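Local coordinates for protein SnoaL-like polyketide cyclase (Agrobacterium tumefaciens str. C58, PDB 3EHC) that is of unknown function but belongs to the SnoaL-like polyketide cyclase family of the NTF2 clan, and may act on a polyketide-like small molecule, at residues G25-N35 with A109-V117. Numbering follows the deposited sequence.
Sequences GTFVDDNVEHN and AKIRRVWSV. With SO4 (sulfate ion), chain H.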
ATOM      1  N   GLY B  25      -7.273  18.486  13.794  1.00 38.46           N
ATOM      2  CA  GLY B  25      -8.538  17.928  14.264  1.00 37.37           C
ATOM      3  C   GLY B  25      -9.772  18.161  13.396  1.00 36.57           C
ATOM      4  O   GLY B  25     -10.803  17.531  13.633  1.00 37.67           O
ATOM      5  N   THR B  26      -9.686  19.065  12.414  1.00 35.76           N
ATOM      6  CA  THR B  26     -10.713  19.196  11.368  1.00 35.04           C
ATOM      7  C   THR B  26     -10.814  17.912  10.560  1.00 35.30           C
ATOM      8  O   THR B  26     -11.901  17.525  10.144  1.00 34.69           O
ATOM      9  CB  THR B  26     -10.413  20.401  10.426  1.00 35.41           C
ATOM     10  OG1 THR B  26     -10.743  21.616  11.110  1.00 38.37           O
ATOM     11  CG2 THR B  26     -11.211  20.340   9.105  1.00 31.86           C
ATOM     12  N   PHE B  27      -9.667  17.244  10.377  1.00 36.24           N
ATOM     13  CA  PHE B  27      -9.523  16.086   9.489  1.00 36.39           C
ATOM     14  C   PHE B  27      -9.285  14.745  10.206  1.00 36.69           C
ATOM     15  O   PHE B  27      -9.491  13.694   9.612  1.00 36.16           O
ATOM     16  CB  PHE B  27      -8.346  16.342   8.544  1.00 36.01           C
ATOM     17  CG  PHE B  27      -8.438  17.638   7.780  1.00 33.51           C
ATOM     18  CD1 PHE B  27      -9.359  17.794   6.761  1.00 35.13           C
ATOM     19  CD2 PHE B  27      -7.579  18.693   8.067  1.00 33.90           C
ATOM     20  CE1 PHE B  27      -9.438  18.973   6.054  1.00 36.79           C
ATOM     21  CE2 PHE B  27      -7.658  19.880   7.361  1.00 32.35           C
ATOM     22  CZ  PHE B  27      -8.589  20.017   6.353  1.00 36.36           C
ATOM     23  N   VAL B  28      -8.843  14.775  11.464  1.00 37.04           N
ATOM     24  CA  VAL B  28      -8.401  13.559  12.179  1.00 35.96           C
ATOM     25  C   VAL B  28      -9.171  13.449  13.506  1.00 36.01           C
ATOM     26  O   VAL B  28      -9.251  14.409  14.254  1.00 35.28           O
ATOM     27  CB  VAL B  28      -6.845  13.554  12.395  1.00 37.51           C
ATOM     28  CG1 VAL B  28      -6.363  12.371  13.236  1.00 31.13           C
ATOM     29  CG2 VAL B  28      -6.129  13.531  11.044  1.00 35.45           C
ATOM     30  N   ASP B  29      -9.764  12.275  13.746  1.00 35.83           N
ATOM     31  CA  ASP B  29     -10.543  11.967  14.947  1.00 36.23           C
ATOM     32  C   ASP B  29      -9.685  12.087  16.217  1.00 36.56           C
ATOM     33  O   ASP B  29      -8.454  11.895  16.168  1.00 35.05           O
ATOM     34  CB  ASP B  29     -11.120  10.550  14.829  1.00 36.21           C
ATOM     35  CG  ASP B  29     -12.199  10.246  15.872  1.00 37.99           C
ATOM     36  OD1 ASP B  29     -11.863   9.713  16.965  1.00 33.93           O
ATOM     37  OD2 ASP B  29     -13.399  10.491  15.581  1.00 43.73           O
ATOM     38  N   ASP B  30     -10.318  12.408  17.345  1.00 37.47           N
ATOM     39  CA  ASP B  30      -9.601  12.499  18.635  1.00 37.20           C
ATOM     40  C   ASP B  30      -8.917  11.179  19.016  1.00 36.44           C
ATOM     41  O   ASP B  30      -7.852  11.163  19.643  1.00 34.89           O
ATOM     42  CB  ASP B  30     -10.542  12.888  19.772  1.00 37.68           C
ATOM     43  CG  ASP B  30     -10.977  14.341  19.721  1.00 39.46           C
ATOM     44  OD1 ASP B  30     -10.422  15.147  18.934  1.00 36.19           O
ATOM     45  OD2 ASP B  30     -11.892  14.669  20.504  1.00 39.74           O
ATOM     46  N   ASN B  31      -9.549  10.073  18.627  1.00 37.37           N
ATOM     47  CA  ASN B  31      -9.089   8.734  18.950  1.00 35.92           C
ATOM     48  C   ASN B  31      -8.536   7.984  17.755  1.00 34.91           C
ATOM     49  O   ASN B  31      -8.601   6.759  17.712  1.00 35.18           O
ATOM     50  CB  ASN B  31     -10.250   7.937  19.545  1.00 37.18           C
ATOM     51  CG  ASN B  31     -10.660   8.448  20.883  1.00 36.62           C
ATOM     52  OD1 ASN B  31      -9.821   8.661  21.753  1.00 35.70           O
ATOM     53  ND2 ASN B  31     -11.951   8.657  21.065  1.00 39.14           N
ATOM     54  N   VAL B  32      -7.957   8.715  16.806  1.00 34.17           N
ATOM     55  CA  VAL B  32      -7.333   8.112  15.655  1.00 34.11           C
ATOM     56  C   VAL B  32      -6.292   7.031  16.054  1.00 34.97           C
ATOM     57  O   VAL B  32      -5.551   7.165  17.051  1.00 34.37           O
ATOM     58  CB  VAL B  32      -6.711   9.176  14.728  1.00 34.03           C
ATOM     59  CG1 VAL B  32      -5.579   9.912  15.431  1.00 31.23           C
ATOM     60  CG2 VAL B  32      -6.233   8.525  13.410  1.00 31.50           C
ATOM     61  N   GLU B  33      -6.292   5.953  15.268  1.00 34.33           N
ATOM     62  CA  GLU B  33      -5.319   4.870  15.338  1.00 36.52           C
ATOM     63  C   GLU B  33      -4.528   4.825  14.043  1.00 37.13           C
ATOM     64  O   GLU B  33      -5.119   4.917  12.974  1.00 36.42           O
ATOM     65  CB  GLU B  33      -6.054   3.549  15.414  1.00 37.23           C
ATOM     66  CG  GLU B  33      -6.133   2.932  16.734  1.00 43.75           C
ATOM     67  CD  GLU B  33      -7.055   1.737  16.711  1.00 47.74           C
ATOM     68  OE1 GLU B  33      -8.298   1.952  16.676  1.00 50.38           O
ATOM     69  OE2 GLU B  33      -6.523   0.597  16.716  1.00 56.63           O
ATOM     70  N   HIS B  34      -3.200   4.684  14.141  1.00 38.05           N
ATOM     71  CA  HIS B  34      -2.333   4.572  12.977  1.00 36.57           C
ATOM     72  C   HIS B  34      -1.504   3.311  13.113  1.00 38.36           C
ATOM     73  O   HIS B  34      -0.790   3.162  14.095  1.00 37.95           O
ATOM     74  CB  HIS B  34      -1.394   5.765  12.848  1.00 35.78           C
ATOM     75  CG  HIS B  34      -0.660   5.813  11.536  1.00 34.69           C
ATOM     76  ND1 HIS B  34       0.479   5.079  11.291  1.00 34.39           N
ATOM     77  CD2 HIS B  34      -0.903   6.511  10.399  1.00 40.17           C
ATOM     78  CE1 HIS B  34       0.911   5.322  10.068  1.00 34.28           C
ATOM     79  NE2 HIS B  34       0.083   6.182   9.496  1.00 35.94           N
ATOM     80  N   ASN B  35      -1.585   2.425  12.114  1.00 38.46           N
ATOM     81  CA  ASN B  35      -0.930   1.107  12.143  1.00 38.09           C
ATOM     82  C   ASN B  35      -1.078   0.409  13.470  1.00 38.27           C
ATOM     83  O   ASN B  35      -0.104  -0.093  14.051  1.00 37.48           O
ATOM     84  CB  ASN B  35       0.539   1.199  11.747  1.00 38.98           C
ATOM     85  CG  ASN B  35       0.704   1.435  10.277  1.00 39.19           C
ATOM     86  OD1 ASN B  35      -0.264   1.407   9.537  1.00 40.81           O
ATOM     87  ND2 ASN B  35       1.914   1.690   9.848  1.00 31.52           N
ATOM     88  N   ALA B 109     -16.601  12.256   8.707  1.00 41.92           N
ATOM     89  CA  ALA B 109     -15.755  13.155   7.883  1.00 42.34           C
ATOM     90  C   ALA B 109     -14.322  13.348   8.419  1.00 40.89           C
ATOM     91  O   ALA B 109     -13.609  14.259   7.988  1.00 42.15           O
ATOM     92  CB  ALA B 109     -16.447  14.507   7.650  1.00 41.16           C
ATOM     93  N   LYS B 110     -13.901  12.482   9.338  1.00 39.08           N
ATOM     94  CA  LYS B 110     -12.541  12.526   9.899  1.00 37.36           C
ATOM     95  C   LYS B 110     -11.859  11.141   9.879  1.00 36.31           C
ATOM     96  O   LYS B 110     -12.504  10.103  10.041  1.00 36.40           O
ATOM     97  CB  LYS B 110     -12.576  13.034  11.355  1.00 37.92           C
ATOM     98  CG  LYS B 110     -13.116  14.438  11.560  1.00 36.84           C
ATOM     99  CD  LYS B 110     -12.931  14.862  13.014  1.00 36.28           C
ATOM    100  CE  LYS B 110     -13.484  16.247  13.284  1.00 37.54           C
ATOM    101  NZ  LYS B 110     -13.115  16.687  14.656  1.00 37.11           N
ATOM    102  N   ILE B 111     -10.543  11.153   9.688  1.00 36.74           N
ATOM    103  CA  ILE B 111      -9.732   9.947   9.697  1.00 35.89           C
ATOM    104  C   ILE B 111      -9.759   9.319  11.074  1.00 36.92           C
ATOM    105  O   ILE B 111      -9.418   9.978  12.053  1.00 36.89           O
ATOM    106  CB  ILE B 111      -8.251  10.250   9.342  1.00 37.53           C
ATOM    107  CG1 ILE B 111      -8.117  10.590   7.848  1.00 37.16           C
ATOM    108  CG2 ILE B 111      -7.323   9.079   9.764  1.00 30.35           C
ATOM    109  CD1 ILE B 111      -7.040  11.623   7.559  1.00 31.46           C
ATOM    110  N   ARG B 112     -10.143   8.040  11.137  1.00 36.35           N
ATOM    111  CA  ARG B 112     -10.318   7.320  12.404  1.00 35.94           C
ATOM    112  C   ARG B 112      -9.326   6.165  12.557  1.00 34.89           C
ATOM    113  O   ARG B 112      -8.819   5.892  13.650  1.00 35.36           O
ATOM    114  CB  ARG B 112     -11.770   6.825  12.502  1.00 35.51           C
ATOM    115  CG  ARG B 112     -12.175   6.076  13.766  1.00 38.00           C
ATOM    116  CD  ARG B 112     -11.733   6.730  15.044  1.00 38.21           C
ATOM    117  NE  ARG B 112     -12.110   5.919  16.200  1.00 41.31           N
ATOM    118  CZ  ARG B 112     -11.369   4.933  16.715  1.00 42.43           C
ATOM    119  NH1 ARG B 112     -10.199   4.585  16.185  1.00 39.71           N
ATOM    120  NH2 ARG B 112     -11.810   4.265  17.774  1.00 45.49           N
ATOM    121  N   ARG B 113      -9.060   5.465  11.459  1.00 35.34           N
ATOM    122  CA  ARG B 113      -8.068   4.403  11.441  1.00 35.41           C
ATOM    123  C   ARG B 113      -7.247   4.491  10.148  1.00 34.79           C
ATOM    124  O   ARG B 113      -7.779   4.781   9.076  1.00 33.17           O
ATOM    125  CB  ARG B 113      -8.751   3.048  11.518  1.00 36.12           C
ATOM    126  CG  ARG B 113      -9.595   2.850  12.734  1.00 40.97           C
ATOM    127  CD  ARG B 113     -10.342   1.545  12.682  1.00 44.69           C
ATOM    128  NE  ARG B 113     -11.131   1.368  13.894  1.00 46.25           N
ATOM    129  CZ  ARG B 113     -12.311   1.944  14.123  1.00 51.33           C
ATOM    130  NH1 ARG B 113     -12.882   2.746  13.220  1.00 49.66           N
ATOM    131  NH2 ARG B 113     -12.933   1.711  15.270  1.00 50.82           N
ATOM    132  N   VAL B 114      -5.940   4.252  10.275  1.00 35.53           N
ATOM    133  CA  VAL B 114      -5.032   4.311   9.155  1.00 34.78           C
ATOM    134  C   VAL B 114      -4.205   3.030   9.122  1.00 34.88           C
ATOM    135  O   VAL B 114      -3.764   2.532  10.155  1.00 34.29           O
ATOM    136  CB  VAL B 114      -4.117   5.548   9.253  1.00 35.12           C
ATOM    137  CG1 VAL B 114      -3.346   5.743   7.973  1.00 27.25           C
ATOM    138  CG2 VAL B 114      -4.960   6.795   9.569  1.00 35.46           C
ATOM    139  N   TRP B 115      -4.020   2.491   7.925  1.00 33.68           N
ATOM    140  CA  TRP B 115      -3.075   1.397   7.703  1.00 34.68           C
ATOM    141  C   TRP B 115      -2.163   1.810   6.571  1.00 35.15           C
ATOM    142  O   TRP B 115      -2.621   1.967   5.448  1.00 32.76           O
ATOM    143  CB  TRP B 115      -3.819   0.083   7.366  1.00 36.48           C
ATOM    144  CG  TRP B 115      -4.686  -0.449   8.479  1.00 36.88           C
ATOM    145  CD1 TRP B 115      -4.294  -1.292   9.480  1.00 36.31           C
ATOM    146  CD2 TRP B 115      -6.086  -0.195   8.689  1.00 35.86           C
ATOM    147  NE1 TRP B 115      -5.360  -1.576  10.295  1.00 41.28           N
ATOM    148  CE2 TRP B 115      -6.473  -0.921   9.834  1.00 40.21           C
ATOM    149  CE3 TRP B 115      -7.056   0.587   8.022  1.00 44.23           C
ATOM    150  CZ2 TRP B 115      -7.803  -0.895  10.341  1.00 46.55           C
ATOM    151  CZ3 TRP B 115      -8.386   0.608   8.524  1.00 41.08           C
ATOM    152  CH2 TRP B 115      -8.739  -0.136   9.669  1.00 39.14           C
ATOM    153  N   SER B 116      -0.875   1.971   6.872  1.00 36.52           N
ATOM    154  CA  SER B 116       0.083   2.490   5.915  1.00 38.28           C
ATOM    155  C   SER B 116       1.262   1.534   5.726  1.00 37.09           C
ATOM    156  O   SER B 116       1.740   0.926   6.680  1.00 38.57           O
ATOM    157  CB  SER B 116       0.568   3.858   6.386  1.00 38.31           C
ATOM    158  OG  SER B 116       1.800   4.168   5.778  1.00 45.78           O
ATOM    159  N   VAL B 117       1.703   1.393   4.478  1.00 38.20           N
ATOM    160  CA  VAL B 117       2.928   0.666   4.126  1.00 37.56           C
ATOM    161  C   VAL B 117       3.767   1.572   3.217  1.00 37.14           C
ATOM    162  O   VAL B 117       3.265   2.078   2.217  1.00 35.83           O
ATOM    163  CB  VAL B 117       2.607  -0.730   3.452  1.00 37.46           C
ATOM    164  CG1 VAL B 117       3.845  -1.419   3.095  1.00 36.96           C
ATOM    165  CG2 VAL B 117       1.784  -1.622   4.381  1.00 34.00           C
TER
HETATM  166  S   SO4 H 128     -14.704   5.954  18.988  0.50 52.58           S
HETATM  167  O1  SO4 H 128     -14.093   7.070  18.264  0.50 49.94           O
HETATM  168  O2  SO4 H 128     -16.053   6.297  19.432  0.50 48.49           O
HETATM  169  O3  SO4 H 128     -13.862   5.605  20.141  0.50 41.89           O
HETATM  170  O4  SO4 H 128     -14.855   4.819  18.085  0.50 57.40           O
HETATM  171  O   HOH W   1     -12.727  16.821   7.979  1.00 42.81           O
HETATM  172  O   HOH W   2     -10.921  15.547  16.426  1.00 41.80           O
HETATM  173  O   HOH W   3     -10.699   0.664  17.124  1.00 50.77           O
HETATM  174  O   HOH W   4       3.980   3.220   7.559  1.00 52.31           O
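V32 CG2 meets I111 CG2 at 3.8 Å; I111 shares its face of the sheet with V28, H34 and V114. The H34 ring brings CD2 within 3.5 Å of V114 CG1, because its CG stands anti to the backbone N (chi1 -170°); Y44 and M47 of helix 40-54 and Y12 of helix 5-17 close over this layer. Parallel backbone pairing frames it: F27 O accepts from I111 N and I111 O from D29 N; beyond the type I turn D29-V32 the pairing resumes in a shifted register, E33 N to R112 O, V114 N to E33 O and N35 N to V114 O. N35 OD1 extends it, taking S116 N at 2.8 Å in its carbonyl plane. On the polar side, R112 bends at chi2 (47°), laying its guanidinium beneath N31 O, which sits 3.1 Å above one face. E33 OE1 meets NH1 of R112 at the edge (3.3 Å) through its anti lone pair, while NE and NH2 hold a sulfate, probably picked up from the crystallisation solution. At the far end, K110 stretches out to put NZ 2.7 Å from G25 O. Facing D105, R112 and R113 form a classic beta bulge in the curved mixed sheet of an NTF2-like alpha+beta fold, in which strand 32-34, at one edge of the sheet within this chain, runs parallel to 110-118.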